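Local coordinates for uncharacterized protein (Methanothermobacter thermautotrophicus, PDB 1L1S), which is of unknown function but belongs to the DsrE/DsrF-like family, whose better-known members take part in sulfur transfer, at residues L20-V25 and S60-Q65. Numbering follows the deposited sequence.
Sequences LLISNV and SELTGQ
Ile-22 makes the first touch: its CB points along the flank of the contact rather than straight at Leu-62, and its CG2 branch reaches CD1 of Leu-62 at 4.3 Å, near the outer limit of van der Waals packing. One helical turn on, Val-25 points directly across. With its CG1 anti to the backbone N (chi1 166°), Val-25 presents that one methyl to the fork of Leu-62, and CG1 sits 4.0 Å from both CD1 and CD2 of Leu-62. Leu-62 is the one residue of 60-65 that touches 20-25, its CD1 shared between Ile-22 and Val-25 and its CD2 against Val-25. The backbones stay well apart, 8.4 Å between the CA atoms of Val-25 and Leu-62. Val-25 packs at the same time on the parallel sheet of this alpha/beta fold, against Phe-8 of strand 4-10 and Ile-37 and Val-39 of strand 35-41, while Leu-62 goes on to Arg-26 and Met-29 of helix 15-31. Val-67, in the loop leading to strand 68-72, touches both Val-25 and Leu-62. No hydrogen bond joins segments 20-25 and 60-65; their contact is wholly aliphatic, and its stability probably comes from burying methyl groups, without the directional constraint of a polar bond.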
loop_
_atom_site.group_PDB
_atom_site.type_symbol
_atom_site.label_atom_id
_atom_site.label_comp_id
_atom_site.label_asym_id
_atom_site.label_seq_id
_atom_site.Cartn_x
_atom_site.Cartn_y
_atom_site.Cartn_z
ATOM N N LEU A 20 8.010 -1.670 11.965
ATOM C CA LEU A 20 7.468 -2.705 11.090
ATOM C C LEU A 20 8.271 -2.740 9.778
ATOM O O LEU A 20 8.620 -3.812 9.286
ATOM C CB LEU A 20 5.983 -2.456 10.810
ATOM C CG LEU A 20 5.290 -3.646 10.137
ATOM C CD1 LEU A 20 5.561 -4.899 10.958
ATOM C CD2 LEU A 20 3.787 -3.397 10.023
ATOM N N LEU A 21 8.563 -1.570 9.214
ATOM C CA LEU A 21 9.354 -1.491 7.985
ATOM C C LEU A 21 10.720 -2.142 8.209
ATOM O O LEU A 21 11.165 -2.981 7.423
ATOM C CB LEU A 21 9.569 -0.033 7.586
ATOM C CG LEU A 21 10.702 0.292 6.593
ATOM C CD1 LEU A 21 10.295 -0.116 5.204
ATOM C CD2 LEU A 21 11.002 1.793 6.608
ATOM N N ILE A 22 11.394 -1.722 9.274
ATOM C CA ILE A 22 12.706 -2.258 9.613
ATOM C C ILE A 22 12.649 -3.781 9.711
ATOM O O ILE A 22 13.468 -4.478 9.127
ATOM C CB ILE A 22 13.192 -1.693 10.954
ATOM C CG1 ILE A 22 13.432 -0.186 10.815
ATOM C CG2 ILE A 22 14.470 -2.420 11.400
ATOM C CD1 ILE A 22 13.724 0.493 12.122
ATOM N N SER A 23 11.670 -4.273 10.461
ATOM C CA SER A 23 11.478 -5.697 10.639
ATOM C C SER A 23 11.232 -6.373 9.304
ATOM O O SER A 23 11.795 -7.431 9.029
ATOM C CB SER A 23 10.294 -5.964 11.570
ATOM O OG SER A 23 9.838 -7.300 11.409
ATOM N N ASN A 24 10.388 -5.767 8.473
ATOM C CA ASN A 24 10.097 -6.338 7.157
ATOM C C ASN A 24 11.357 -6.401 6.279
ATOM O O ASN A 24 11.560 -7.368 5.546
ATOM C CB ASN A 24 9.011 -5.526 6.450
ATOM C CG ASN A 24 7.656 -5.668 7.118
ATOM O OD1 ASN A 24 7.422 -6.615 7.858
ATOM N ND2 ASN A 24 6.757 -4.735 6.851
ATOM N N VAL A 25 12.200 -5.374 6.346
ATOM C CA VAL A 25 13.438 -5.367 5.551
ATOM C C VAL A 25 14.373 -6.511 5.968
ATOM O O VAL A 25 14.919 -7.213 5.124
ATOM C CB VAL A 25 14.197 -4.029 5.701
ATOM C CG1 VAL A 25 15.620 -4.152 5.154
ATOM C CG2 VAL A 25 13.430 -2.929 4.953
ATOM N N SER A 60 21.772 3.039 9.518
ATOM C CA SER A 60 23.167 2.891 9.104
ATOM C C SER A 60 23.528 1.419 8.939
ATOM O O SER A 60 24.184 1.039 7.969
ATOM C CB SER A 60 24.119 3.546 10.104
ATOM O OG SER A 60 24.293 2.726 11.246
ATOM N N GLU A 61 23.083 0.587 9.873
ATOM C CA GLU A 61 23.376 -0.836 9.790
ATOM C C GLU A 61 22.835 -1.489 8.518
ATOM O O GLU A 61 23.559 -2.216 7.841
ATOM C CB GLU A 61 22.808 -1.570 10.997
ATOM C CG GLU A 61 22.899 -3.072 10.858
ATOM C CD GLU A 61 22.388 -3.796 12.078
ATOM O OE1 GLU A 61 22.465 -5.045 12.093
ATOM O OE2 GLU A 61 21.914 -3.118 13.024
ATOM N N LEU A 62 21.565 -1.237 8.191
ATOM C CA LEU A 62 20.974 -1.834 6.989
ATOM C C LEU A 62 21.611 -1.312 5.709
ATOM O O LEU A 62 21.636 -2.002 4.684
ATOM C CB LEU A 62 19.460 -1.587 6.952
ATOM C CG LEU A 62 18.674 -2.393 7.989
ATOM C CD1 LEU A 62 17.244 -1.907 8.102
ATOM C CD2 LEU A 62 18.713 -3.841 7.598
ATOM N N THR A 63 22.115 -0.087 5.768
ATOM C CA THR A 63 22.763 0.509 4.613
ATOM C C THR A 63 24.013 -0.314 4.342
ATOM O O THR A 63 24.338 -0.612 3.192
ATOM C CB THR A 63 23.167 1.975 4.898
ATOM O OG1 THR A 63 21.990 2.787 4.924
ATOM C CG2 THR A 63 24.138 2.503 3.832
ATOM N N GLY A 64 24.702 -0.682 5.421
ATOM C CA GLY A 64 25.912 -1.468 5.292
ATOM C C GLY A 64 25.618 -2.836 4.707
ATOM O O GLY A 64 26.481 -3.459 4.091
ATOM N N GLN A 65 24.391 -3.307 4.887
ATOM C CA GLN A 65 24.022 -4.611 4.363
ATOM C C GLN A 65 23.513 -4.535 2.931
ATOM O O GLN A 65 23.042 -5.527 2.375
ATOM C CB GLN A 65 22.986 -5.258 5.280
ATOM C CG GLN A 65 23.534 -5.517 6.672
ATOM C CD GLN A 65 22.459 -5.891 7.669
ATOM O OE1 GLN A 65 21.433 -5.223 7.770
ATOM N NE2 GLN A 65 22.696 -6.956 8.426
#